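Local coordinates for protein SAM dependent methyltransferase (Aquifex aeolicus, PDB 3DH0) that binds S-adenosylmethionine and, as a member of the Rossmann-like methyltransferases, probably transfers its methyl group to a substrate, at residues T46-S56 against A78-N89; K94-L102 against S120-R131. All blocks are in the same frame, centred on the assembly; numbering follows the deposited sequence.

Contact 1 (T46-S56 against A78-N89); sequences TGAGFYLPYLS and AWEKVNKLGLKN. With SAM (S-adenosylmethionine), chain C.
The glycine-rich loop of a Rossmann-like methyltransferase, the turn that follows the first strand of the sheet, is where Thr46 to Gly49 meet Ala78. At the positive phi of Gly49 (85°) a side chain would be jammed against the preceding carbonyl and would crowd Ala78 CB; lacking one, Gly49 brings its CA within 4.6 Å of the CA of Ala78. The Ala78 methyl faces the turn, with CB 3.8 Å from Gly47 O. Lys81 bends at chi2 and chi3, which lays its CE against the carbonyl oxygens of Ala48 and Gly49, while its NZ carries on to a salt bridge with Asp16. The type II' turn that presents these carbonyls also places Gly47 N for a hydrogen bond to Asp69, a residue that binds the cofactor. Beyond the turn the contact passes to two helices of successive beta-alpha-beta units, 52-59 and 72-85, whose segments cross at -59° with axes 11.3 Å apart. Leu52 CD1 meets Val82 CG1 at 4.2 Å, and Pro53 CG rests on Leu85 CD1 at 3.5 Å. After Gly86 ends the second helix, Leu87 spreads its two methyls along the first, CD1 against Pro53 and CD2 3.5 Å from Ser56 OG. Tyr51 leaves its backbone away from helix 72-85 and is part of the cofactor pocket: the edge of Phe50 stands over the centre of its ring, with Phe50 CD2 3.6 Å above the plane, and Phe24 meets the same ring nearly parallel. Replacing Tyr51 with an alanine would probably leave Phe50 and Phe24 without the ring they both meet.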
loop_
_atom_site.group_PDB
_atom_site.type_symbol
_atom_site.label_atom_id
_atom_site.label_comp_id
_atom_site.label_asym_id
_atom_site.label_seq_id
_atom_site.Cartn_x
_atom_site.Cartn_y
_atom_site.Cartn_z
ATOM N N THR A 46 4.397 -1.025 4.405
ATOM C CA THR A 46 3.776 -0.694 5.671
ATOM C C THR A 46 4.486 0.416 6.447
ATOM O O THR A 46 3.846 1.171 7.172
ATOM C CB THR A 46 3.630 -1.942 6.541
ATOM O OG1 THR A 46 2.557 -1.740 7.459
ATOM C CG2 THR A 46 4.900 -2.210 7.317
ATOM N N GLY A 47 5.800 0.514 6.288
ATOM C CA GLY A 47 6.563 1.547 6.964
ATOM C C GLY A 47 6.368 1.639 8.466
ATOM O O GLY A 47 6.734 0.735 9.208
ATOM N N ALA A 48 5.801 2.749 8.921
ATOM C CA ALA A 48 5.551 2.943 10.340
ATOM C C ALA A 48 4.237 2.271 10.762
ATOM O O ALA A 48 3.965 2.109 11.942
ATOM C CB ALA A 48 5.510 4.438 10.654
ATOM N N GLY A 49 3.436 1.879 9.778
ATOM C CA GLY A 49 2.160 1.247 10.047
ATOM C C GLY A 49 1.094 2.298 10.261
ATOM O O GLY A 49 0.111 2.061 10.960
ATOM N N PHE A 50 1.298 3.463 9.647
ATOM C CA PHE A 50 0.390 4.595 9.768
ATOM C C PHE A 50 -1.048 4.280 9.397
ATOM O O PHE A 50 -1.945 4.487 10.199
ATOM C CB PHE A 50 0.884 5.766 8.925
ATOM C CG PHE A 50 0.040 6.993 9.059
ATOM C CD1 PHE A 50 0.012 7.704 10.258
ATOM C CD2 PHE A 50 -0.764 7.420 8.007
ATOM C CE1 PHE A 50 -0.810 8.826 10.408
ATOM C CE2 PHE A 50 -1.594 8.543 8.144
ATOM C CZ PHE A 50 -1.616 9.246 9.348
ATOM N N TYR A 51 -1.270 3.786 8.185
ATOM C CA TYR A 51 -2.617 3.442 7.741
ATOM C C TYR A 51 -3.161 2.119 8.295
ATOM O O TYR A 51 -4.293 1.757 8.024
ATOM C CB TYR A 51 -2.664 3.409 6.217
ATOM C CG TYR A 51 -2.442 4.753 5.584
ATOM C CD1 TYR A 51 -3.371 5.776 5.738
ATOM C CD2 TYR A 51 -1.295 5.019 4.853
ATOM C CE1 TYR A 51 -3.157 7.030 5.181
ATOM C CE2 TYR A 51 -1.075 6.280 4.290
ATOM C CZ TYR A 51 -2.011 7.270 4.463
ATOM O OH TYR A 51 -1.812 8.510 3.935
ATOM N N LEU A 52 -2.364 1.410 9.082
ATOM C CA LEU A 52 -2.792 0.130 9.638
ATOM C C LEU A 52 -4.047 0.188 10.512
ATOM O O LEU A 52 -4.903 -0.697 10.442
ATOM C CB LEU A 52 -1.632 -0.535 10.400
ATOM C CG LEU A 52 -0.554 -1.222 9.531
ATOM C CD1 LEU A 52 0.504 -1.893 10.410
ATOM C CD2 LEU A 52 -1.208 -2.249 8.623
ATOM N N PRO A 53 -4.169 1.214 11.361
ATOM C CA PRO A 53 -5.375 1.279 12.194
ATOM C C PRO A 53 -6.638 1.322 11.332
ATOM O O PRO A 53 -7.709 0.880 11.743
ATOM C CB PRO A 53 -5.173 2.576 12.973
ATOM C CG PRO A 53 -3.693 2.600 13.166
ATOM C CD PRO A 53 -3.170 2.204 11.806
ATOM N N TYR A 54 -6.487 1.857 10.128
ATOM C CA TYR A 54 -7.585 1.999 9.192
ATOM C C TYR A 54 -7.965 0.694 8.554
ATOM O O TYR A 54 -9.083 0.235 8.695
ATOM C CB TYR A 54 -7.201 3.026 8.138
ATOM C CG TYR A 54 -6.968 4.373 8.758
ATOM C CD1 TYR A 54 -8.042 5.155 9.170
ATOM C CD2 TYR A 54 -5.672 4.820 9.043
ATOM C CE1 TYR A 54 -7.851 6.335 9.857
ATOM C CE2 TYR A 54 -5.469 6.012 9.741
ATOM C CZ TYR A 54 -6.576 6.761 10.145
ATOM O OH TYR A 54 -6.413 7.915 10.871
ATOM N N LEU A 55 -7.018 0.109 7.841
ATOM C CA LEU A 55 -7.214 -1.179 7.194
ATOM C C LEU A 55 -7.758 -2.184 8.215
ATOM O O LEU A 55 -8.670 -2.954 7.933
ATOM C CB LEU A 55 -5.874 -1.669 6.658
ATOM C CG LEU A 55 -5.207 -0.767 5.621
ATOM C CD1 LEU A 55 -3.763 -1.200 5.418
ATOM C CD2 LEU A 55 -5.995 -0.815 4.314
ATOM N N SER A 56 -7.178 -2.162 9.404
ATOM C CA SER A 56 -7.591 -3.051 10.470
ATOM C C SER A 56 -9.082 -2.884 10.755
ATOM O O SER A 56 -9.848 -3.855 10.773
ATOM C CB SER A 56 -6.778 -2.740 11.729
ATOM O OG SER A 56 -7.050 -3.655 12.764
ATOM N N ALA A 78 6.340 -0.945 13.153
ATOM C CA ALA A 78 4.930 -1.189 12.854
ATOM C C ALA A 78 4.349 -2.236 13.793
ATOM O O ALA A 78 3.199 -2.155 14.194
ATOM C CB ALA A 78 4.772 -1.649 11.409
ATOM N N TRP A 79 5.158 -3.224 14.139
ATOM C CA TRP A 79 4.719 -4.268 15.036
ATOM C C TRP A 79 4.394 -3.678 16.404
ATOM O O TRP A 79 3.310 -3.904 16.931
ATOM C CB TRP A 79 5.810 -5.329 15.160
ATOM C CG TRP A 79 5.465 -6.421 16.095
ATOM C CD1 TRP A 79 6.178 -6.820 17.178
ATOM C CD2 TRP A 79 4.293 -7.233 16.059
ATOM N NE1 TRP A 79 5.519 -7.833 17.828
ATOM C CE2 TRP A 79 4.357 -8.106 17.158
ATOM C CE3 TRP A 79 3.188 -7.305 15.201
ATOM C CZ2 TRP A 79 3.359 -9.041 17.430
ATOM C CZ3 TRP A 79 2.190 -8.237 15.469
ATOM C CH2 TRP A 79 2.283 -9.091 16.574
ATOM N N GLU A 80 5.329 -2.921 16.977
ATOM C CA GLU A 80 5.099 -2.326 18.280
ATOM C C GLU A 80 3.862 -1.446 18.193
ATOM O O GLU A 80 3.155 -1.230 19.168
ATOM C CB GLU A 80 6.305 -1.503 18.735
ATOM C CG GLU A 80 6.027 -0.741 20.026
ATOM C CD GLU A 80 7.274 -0.258 20.749
ATOM O OE1 GLU A 80 8.105 0.454 20.134
ATOM O OE2 GLU A 80 7.422 -0.577 21.952
ATOM N N LYS A 81 3.591 -0.945 17.007
ATOM C CA LYS A 81 2.431 -0.111 16.827
ATOM C C LYS A 81 1.156 -0.907 17.038
ATOM O O LYS A 81 0.321 -0.527 17.846
ATOM C CB LYS A 81 2.425 0.503 15.429
ATOM C CG LYS A 81 1.041 0.896 14.949
ATOM C CD LYS A 81 0.855 2.396 14.912
ATOM C CE LYS A 81 1.625 2.999 13.761
ATOM N NZ LYS A 81 1.621 4.475 13.808
ATOM N N VAL A 82 0.997 -2.014 16.319
ATOM C CA VAL A 82 -0.221 -2.794 16.464
ATOM C C VAL A 82 -0.465 -3.220 17.899
ATOM O O VAL A 82 -1.617 -3.288 18.341
ATOM C CB VAL A 82 -0.231 -4.066 15.569
ATOM C CG1 VAL A 82 0.226 -3.722 14.164
ATOM C CG2 VAL A 82 0.610 -5.147 16.191
ATOM N N ASN A 83 0.607 -3.501 18.630
ATOM C CA ASN A 83 0.455 -3.931 20.011
ATOM C C ASN A 83 0.111 -2.800 20.918
ATOM O O ASN A 83 -0.554 -2.979 21.931
ATOM C CB ASN A 83 1.725 -4.573 20.526
ATOM C CG ASN A 83 1.950 -5.919 19.941
ATOM O OD1 ASN A 83 2.324 -6.039 18.775
ATOM N ND2 ASN A 83 1.701 -6.961 20.733
ATOM N N LYS A 84 0.588 -1.627 20.551
ATOM C CA LYS A 84 0.353 -0.454 21.342
ATOM C C LYS A 84 -1.095 -0.044 21.188
ATOM O O LYS A 84 -1.726 0.404 22.143
ATOM C CB LYS A 84 1.291 0.640 20.870
ATOM C CG LYS A 84 1.483 1.790 21.819
ATOM C CD LYS A 84 2.810 2.477 21.522
ATOM C CE LYS A 84 3.987 1.530 21.824
ATOM N NZ LYS A 84 5.291 2.088 21.348
ATOM N N LEU A 85 -1.626 -0.230 19.983
ATOM C CA LEU A 85 -3.000 0.159 19.684
ATOM C C LEU A 85 -4.026 -0.939 19.900
ATOM O O LEU A 85 -5.220 -0.660 19.962
ATOM C CB LEU A 85 -3.103 0.675 18.248
ATOM C CG LEU A 85 -2.218 1.874 17.867
ATOM C CD1 LEU A 85 -2.529 2.316 16.450
ATOM C CD2 LEU A 85 -2.431 3.019 18.838
ATOM N N GLY A 86 -3.569 -2.181 20.014
ATOM C CA GLY A 86 -4.486 -3.279 20.224
ATOM C C GLY A 86 -5.153 -3.792 18.962
ATOM O O GLY A 86 -6.302 -4.240 19.012
ATOM N N LEU A 87 -4.447 -3.729 17.835
ATOM C CA LEU A 87 -4.977 -4.215 16.562
ATOM C C LEU A 87 -4.752 -5.730 16.473
ATOM O O LEU A 87 -3.681 -6.194 16.089
ATOM C CB LEU A 87 -4.269 -3.500 15.408
ATOM C CG LEU A 87 -4.347 -1.962 15.409
ATOM C CD1 LEU A 87 -3.499 -1.397 14.287
ATOM C CD2 LEU A 87 -5.801 -1.499 15.260
ATOM N N LYS A 88 -5.779 -6.499 16.815
ATOM C CA LYS A 88 -5.693 -7.956 16.820
ATOM C C LYS A 88 -5.688 -8.698 15.482
ATOM O O LYS A 88 -5.196 -9.813 15.409
ATOM C CB LYS A 88 -6.806 -8.516 17.706
ATOM C CG LYS A 88 -6.795 -7.943 19.116
ATOM C CD LYS A 88 -5.699 -8.531 20.020
ATOM C CE LYS A 88 -6.091 -9.900 20.573
ATOM N NZ LYS A 88 -5.355 -10.239 21.829
ATOM N N ASN A 89 -6.215 -8.097 14.426
ATOM C CA ASN A 89 -6.255 -8.777 13.138
ATOM C C ASN A 89 -5.099 -8.443 12.209
ATOM O O ASN A 89 -5.160 -8.723 11.009
ATOM C CB ASN A 89 -7.563 -8.460 12.424
ATOM C CG ASN A 89 -7.721 -6.981 12.112
ATOM O OD1 ASN A 89 -8.683 -6.580 11.462
ATOM N ND2 ASN A 89 -6.781 -6.164 12.576
HETATM N N SAM C . 2.955 3.543 3.306
HETATM C CA SAM C . 3.578 4.088 4.551
HETATM C C SAM C . 2.643 5.064 5.228
HETATM O O SAM C . 1.550 5.290 4.707
HETATM O OXT SAM C . 3.077 5.581 6.308
HETATM C CB SAM C . 4.888 4.790 4.207
HETATM C CG SAM C . 5.654 3.950 3.268
HETATM S SD SAM C . 7.269 4.496 2.647
HETATM C CE SAM C . 6.831 5.849 1.555
HETATM C "C5'" SAM C . 7.668 3.166 1.614
HETATM C "C4'" SAM C . 8.096 1.893 2.314
HETATM O "O4'" SAM C . 8.287 0.955 1.261
HETATM C "C3'" SAM C . 9.503 1.983 2.937
HETATM O "O3'" SAM C . 9.280 1.916 4.375
HETATM C "C2'" SAM C . 10.240 0.732 2.500
HETATM O "O2'" SAM C . 10.983 0.003 3.454
HETATM C "C1'" SAM C . 9.114 -0.027 1.733
HETATM N N9 SAM C . 9.502 -0.804 0.571
HETATM C C8 SAM C . 10.342 -0.489 -0.478
HETATM N N7 SAM C . 10.439 -1.435 -1.358
HETATM C C5 SAM C . 9.614 -2.448 -0.868
HETATM C C6 SAM C . 9.275 -3.741 -1.361
HETATM N N6 SAM C . 9.783 -4.220 -2.518
HETATM N N1 SAM C . 8.398 -4.521 -0.618
HETATM C C2 SAM C . 7.914 -4.002 0.536
HETATM N N3 SAM C . 8.168 -2.807 1.079
HETATM C C4 SAM C . 9.029 -2.072 0.322
#

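Contact 2 (K94-L102 against S120-R131); sequences KSEENKIPL and SEPLKFLEELKR. With SAM (S-adenosylmethionine), chain C.
Chi1 of Glu97 (-167°) sends CG away from the backbone N, and a bend at chi2 (56°) turns the carboxylate to Ser120, whose N donates to Glu97 OE2 at 2.9 Å from above the carboxylate plane. A water bonded to OE2 also accepts from Glu121 N, at the helix N-cap, while OE1 pairs with Lys6. Asn98 ND2 lies at the edge of the Phe125 ring and makes a weak hydrogen bond to Glu121 O (3.3 Å). Glu97 O lies in the plane of that ring, at its CD2 edge, and accepts from the adenine amino group (SAM N6 to Glu97 O 3.1 Å). This is the adenine end of the Rossmann-like pocket: the loop after strand 90-94 packs on helix 122-132, part of the beta-alpha-beta crossover from strand 107-113 to strand 137-144. Further along, Ile100 sets CD1 4.1 Å from Leu129 CD2, and its N gives a nearly straight bond (168°) to Glu128 OE2 at 3.1 Å. That oxygen also receives Arg131 side-on through NE and NH2, so three donors grip it, which would favour a negative carboxylate. The same guanidinium meets Leu102 O end-on and in its own plane, NH2 at 2.7 Å and NH1 at 3.0 Å, while NH1 also bridges to Asp104.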
loop_
_atom_site.group_PDB
_atom_site.type_symbol
_atom_site.label_atom_id
_atom_site.label_comp_id
_atom_site.label_asym_id
_atom_site.label_seq_id
_atom_site.Cartn_x
_atom_site.Cartn_y
_atom_site.Cartn_z
ATOM N N LYS A 94 8.252 -9.471 7.717
ATOM C CA LYS A 94 9.500 -9.038 7.098
ATOM C C LYS A 94 9.525 -9.518 5.646
ATOM O O LYS A 94 9.576 -10.716 5.374
ATOM C CB LYS A 94 10.680 -9.617 7.870
ATOM C CG LYS A 94 12.024 -9.393 7.221
ATOM C CD LYS A 94 12.372 -7.934 7.155
ATOM C CE LYS A 94 13.675 -7.730 6.405
ATOM N NZ LYS A 94 13.600 -8.146 4.965
ATOM N N SER A 95 9.488 -8.571 4.717
ATOM C CA SER A 95 9.477 -8.870 3.289
ATOM C C SER A 95 10.844 -8.756 2.616
ATOM O O SER A 95 11.783 -8.164 3.150
ATOM C CB SER A 95 8.475 -7.938 2.591
ATOM O OG SER A 95 8.708 -7.819 1.197
ATOM N N GLU A 96 10.931 -9.344 1.431
ATOM C CA GLU A 96 12.143 -9.327 0.629
ATOM C C GLU A 96 11.729 -8.598 -0.638
ATOM O O GLU A 96 10.570 -8.634 -1.016
ATOM C CB GLU A 96 12.577 -10.755 0.306
ATOM C CG GLU A 96 14.068 -10.993 0.376
ATOM C CD GLU A 96 14.637 -10.775 1.766
ATOM O OE1 GLU A 96 13.963 -11.116 2.759
ATOM O OE2 GLU A 96 15.775 -10.273 1.865
ATOM N N GLU A 97 12.674 -7.951 -1.301
ATOM C CA GLU A 97 12.372 -7.176 -2.496
ATOM C C GLU A 97 11.294 -7.710 -3.434
ATOM O O GLU A 97 10.302 -7.029 -3.678
ATOM C CB GLU A 97 13.658 -6.900 -3.273
ATOM C CG GLU A 97 13.527 -5.842 -4.368
ATOM C CD GLU A 97 13.002 -4.504 -3.871
ATOM O OE1 GLU A 97 13.420 -4.048 -2.783
ATOM O OE2 GLU A 97 12.176 -3.895 -4.583
ATOM N N ASN A 98 11.455 -8.910 -3.970
ATOM C CA ASN A 98 10.432 -9.413 -4.885
ATOM C C ASN A 98 9.803 -10.721 -4.458
ATOM O O ASN A 98 9.338 -11.499 -5.297
ATOM C CB ASN A 98 11.005 -9.564 -6.292
ATOM C CG ASN A 98 11.598 -8.277 -6.814
ATOM O OD1 ASN A 98 12.814 -8.112 -6.848
ATOM N ND2 ASN A 98 10.735 -7.347 -7.215
ATOM N N LYS A 99 9.789 -10.948 -3.149
ATOM C CA LYS A 99 9.227 -12.167 -2.594
ATOM C C LYS A 99 8.336 -11.872 -1.393
ATOM O O LYS A 99 8.795 -11.300 -0.401
ATOM C CB LYS A 99 10.339 -13.106 -2.139
ATOM C CG LYS A 99 11.438 -13.351 -3.126
ATOM C CD LYS A 99 12.295 -14.504 -2.608
ATOM C CE LYS A 99 13.659 -14.593 -3.275
ATOM N NZ LYS A 99 14.589 -13.577 -2.718
ATOM N N ILE A 100 7.074 -12.283 -1.472
ATOM C CA ILE A 100 6.137 -12.075 -0.374
ATOM C C ILE A 100 5.985 -13.414 0.347
ATOM O O ILE A 100 5.648 -14.424 -0.256
ATOM C CB ILE A 100 4.778 -11.573 -0.907
ATOM C CG1 ILE A 100 5.000 -10.301 -1.730
ATOM C CG2 ILE A 100 3.828 -11.286 0.250
ATOM C CD1 ILE A 100 3.878 -9.953 -2.666
ATOM N N PRO A 101 6.237 -13.436 1.657
ATOM C CA PRO A 101 6.141 -14.651 2.469
ATOM C C PRO A 101 4.747 -15.228 2.668
ATOM O O PRO A 101 4.435 -15.751 3.730
ATOM C CB PRO A 101 6.779 -14.222 3.781
ATOM C CG PRO A 101 6.352 -12.797 3.883
ATOM C CD PRO A 101 6.577 -12.270 2.492
ATOM N N LEU A 102 3.920 -15.164 1.639
ATOM C CA LEU A 102 2.561 -15.668 1.735
ATOM C C LEU A 102 2.259 -16.745 0.702
ATOM O O LEU A 102 2.907 -16.812 -0.343
ATOM C CB LEU A 102 1.583 -14.510 1.537
ATOM C CG LEU A 102 0.925 -13.796 2.719
ATOM C CD1 LEU A 102 1.855 -13.615 3.878
ATOM C CD2 LEU A 102 0.439 -12.470 2.209
ATOM N N SER A 120 12.474 -1.683 -6.489
ATOM C CA SER A 120 13.650 -1.892 -7.336
ATOM C C SER A 120 13.225 -2.418 -8.711
ATOM O O SER A 120 13.541 -1.831 -9.742
ATOM C CB SER A 120 14.605 -2.899 -6.692
ATOM O OG SER A 120 15.241 -2.350 -5.548
ATOM N N GLU A 121 12.506 -3.531 -8.728
ATOM C CA GLU A 121 12.062 -4.102 -9.986
ATOM C C GLU A 121 10.555 -4.308 -10.009
ATOM O O GLU A 121 10.045 -5.400 -9.734
ATOM C CB GLU A 121 12.799 -5.409 -10.230
ATOM C CG GLU A 121 14.301 -5.194 -10.371
ATOM C CD GLU A 121 15.112 -6.406 -9.959
ATOM O OE1 GLU A 121 15.109 -6.743 -8.745
ATOM O OE2 GLU A 121 15.745 -7.019 -10.857
ATOM N N PRO A 122 9.816 -3.240 -10.347
ATOM C CA PRO A 122 8.353 -3.216 -10.429
ATOM C C PRO A 122 7.683 -4.455 -11.030
ATOM O O PRO A 122 7.126 -5.280 -10.310
ATOM C CB PRO A 122 8.079 -1.962 -11.261
ATOM C CG PRO A 122 9.159 -1.046 -10.836
ATOM C CD PRO A 122 10.386 -1.937 -10.741
ATOM N N LEU A 123 7.734 -4.574 -12.351
ATOM C CA LEU A 123 7.083 -5.672 -13.052
ATOM C C LEU A 123 7.405 -7.090 -12.549
ATOM O O LEU A 123 6.659 -8.041 -12.798
ATOM C CB LEU A 123 7.346 -5.541 -14.560
ATOM C CG LEU A 123 8.785 -5.436 -15.075
ATOM C CD1 LEU A 123 8.727 -5.022 -16.550
ATOM C CD2 LEU A 123 9.617 -4.423 -14.258
ATOM N N LYS A 124 8.507 -7.215 -11.825
ATOM C CA LYS A 124 8.927 -8.495 -11.273
ATOM C C LYS A 124 8.241 -8.636 -9.927
ATOM O O LYS A 124 7.930 -9.738 -9.486
ATOM C CB LYS A 124 10.452 -8.512 -11.110
ATOM C CG LYS A 124 11.047 -9.816 -10.622
ATOM C CD LYS A 124 12.583 -9.758 -10.623
ATOM C CE LYS A 124 13.150 -9.554 -12.038
ATOM N NZ LYS A 124 14.639 -9.408 -12.081
ATOM N N PHE A 125 8.015 -7.502 -9.271
ATOM C CA PHE A 125 7.340 -7.489 -7.982
ATOM C C PHE A 125 5.865 -7.745 -8.250
ATOM O O PHE A 125 5.191 -8.467 -7.509
ATOM C CB PHE A 125 7.525 -6.138 -7.307
ATOM C CG PHE A 125 6.788 -6.014 -6.014
ATOM C CD1 PHE A 125 5.484 -5.539 -5.990
ATOM C CD2 PHE A 125 7.381 -6.414 -4.822
ATOM C CE1 PHE A 125 4.783 -5.464 -4.793
ATOM C CE2 PHE A 125 6.689 -6.343 -3.621
ATOM C CZ PHE A 125 5.390 -5.869 -3.602
ATOM N N LEU A 126 5.379 -7.144 -9.335
ATOM C CA LEU A 126 3.993 -7.305 -9.767
ATOM C C LEU A 126 3.642 -8.775 -9.991
ATOM O O LEU A 126 2.526 -9.193 -9.705
ATOM C CB LEU A 126 3.753 -6.534 -11.060
ATOM C CG LEU A 126 3.394 -5.056 -10.933
ATOM C CD1 LEU A 126 2.055 -4.902 -10.227
ATOM C CD2 LEU A 126 4.477 -4.344 -10.166
ATOM N N GLU A 127 4.586 -9.553 -10.516
ATOM C CA GLU A 127 4.323 -10.964 -10.753
ATOM C C GLU A 127 4.160 -11.660 -9.416
ATOM O O GLU A 127 3.232 -12.455 -9.220
ATOM C CB GLU A 127 5.464 -11.615 -11.531
ATOM C CG GLU A 127 5.662 -11.029 -12.901
ATOM C CD GLU A 127 4.382 -11.009 -13.743
ATOM O OE1 GLU A 127 3.816 -12.094 -14.004
ATOM O OE2 GLU A 127 3.950 -9.902 -14.148
ATOM N N GLU A 128 5.060 -11.348 -8.490
ATOM C CA GLU A 128 4.998 -11.945 -7.163
ATOM C C GLU A 128 3.651 -11.579 -6.528
ATOM O O GLU A 128 3.031 -12.397 -5.851
ATOM C CB GLU A 128 6.165 -11.430 -6.317
ATOM C CG GLU A 128 6.256 -11.983 -4.900
ATOM C CD GLU A 128 6.404 -13.504 -4.828
ATOM O OE1 GLU A 128 6.944 -14.120 -5.773
ATOM O OE2 GLU A 128 5.996 -14.084 -3.804
ATOM N N LEU A 129 3.197 -10.352 -6.780
ATOM C CA LEU A 129 1.934 -9.881 -6.231
ATOM C C LEU A 129 0.704 -10.691 -6.655
ATOM O O LEU A 129 -0.172 -10.957 -5.837
ATOM C CB LEU A 129 1.719 -8.415 -6.601
ATOM C CG LEU A 129 1.900 -7.358 -5.502
ATOM C CD1 LEU A 129 1.620 -6.009 -6.103
ATOM C CD2 LEU A 129 0.961 -7.605 -4.331
ATOM N N LYS A 130 0.633 -11.063 -7.934
ATOM C CA LYS A 130 -0.494 -11.836 -8.458
ATOM C C LYS A 130 -0.568 -13.197 -7.781
ATOM O O LYS A 130 -1.646 -13.726 -7.520
ATOM C CB LYS A 130 -0.353 -12.080 -9.957
ATOM C CG LYS A 130 -0.069 -10.882 -10.830
ATOM C CD LYS A 130 -0.596 -11.180 -12.232
ATOM C CE LYS A 130 0.111 -10.399 -13.335
ATOM N NZ LYS A 130 1.386 -11.021 -13.754
ATOM N N ARG A 131 0.599 -13.767 -7.515
ATOM C CA ARG A 131 0.673 -15.068 -6.883
ATOM C C ARG A 131 -0.076 -15.076 -5.559
ATOM O O ARG A 131 -0.979 -15.896 -5.360
ATOM C CB ARG A 131 2.137 -15.475 -6.662
ATOM C CG ARG A 131 2.287 -16.885 -6.128
ATOM C CD ARG A 131 3.732 -17.260 -5.898
ATOM N NE ARG A 131 4.297 -16.593 -4.733
ATOM C CZ ARG A 131 3.815 -16.710 -3.501
ATOM N NH1 ARG A 131 2.754 -17.469 -3.267
ATOM N NH2 ARG A 131 4.395 -16.071 -2.498
HETATM N N SAM C . 2.955 3.543 3.306
HETATM C CA SAM C . 3.578 4.088 4.551
HETATM C C SAM C . 2.643 5.064 5.228
HETATM O O SAM C . 1.550 5.290 4.707
HETATM O OXT SAM C . 3.077 5.581 6.308
HETATM C CB SAM C . 4.888 4.790 4.207
HETATM C CG SAM C . 5.654 3.950 3.268
HETATM S SD SAM C . 7.269 4.496 2.647
HETATM C CE SAM C . 6.831 5.849 1.555
HETATM C "C5'" SAM C . 7.668 3.166 1.614
HETATM C "C4'" SAM C . 8.096 1.893 2.314
HETATM O "O4'" SAM C . 8.287 0.955 1.261
HETATM C "C3'" SAM C . 9.503 1.983 2.937
HETATM O "O3'" SAM C . 9.280 1.916 4.375
HETATM C "C2'" SAM C . 10.240 0.732 2.500
HETATM O "O2'" SAM C . 10.983 0.003 3.454
HETATM C "C1'" SAM C . 9.114 -0.027 1.733
HETATM N N9 SAM C . 9.502 -0.804 0.571
HETATM C C8 SAM C . 10.342 -0.489 -0.478
HETATM N N7 SAM C . 10.439 -1.435 -1.358
HETATM C C5 SAM C . 9.614 -2.448 -0.868
HETATM C C6 SAM C . 9.275 -3.741 -1.361
HETATM N N6 SAM C . 9.783 -4.220 -2.518
HETATM N N1 SAM C . 8.398 -4.521 -0.618
HETATM C C2 SAM C . 7.914 -4.002 0.536
HETATM N N3 SAM C . 8.168 -2.807 1.079
HETATM C C4 SAM C . 9.029 -2.072 0.322
HETATM O O HOH W 1 10.804 -4.663 -6.701
#

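Both contacts flank one cofactor, yet they differ in chemistry. Contact 1 is largely buried and packs the glycine-rich loop and the helix that follows it against helix 72-85; close backbone approach and aliphatic packing dominate it. Contact 2 is only partly buried and sets an irregular loop against a helix, so carboxylates and a guanidinium bond to main-chain N-H and C=O groups across it. Their centres lie about 22 Å apart and they do not touch, one lying near the methionine end of S-adenosylmethionine and the other at its adenine. Strand 90-94 connects them in sequence, since it runs from the end of contact 1 into the loop of contact 2.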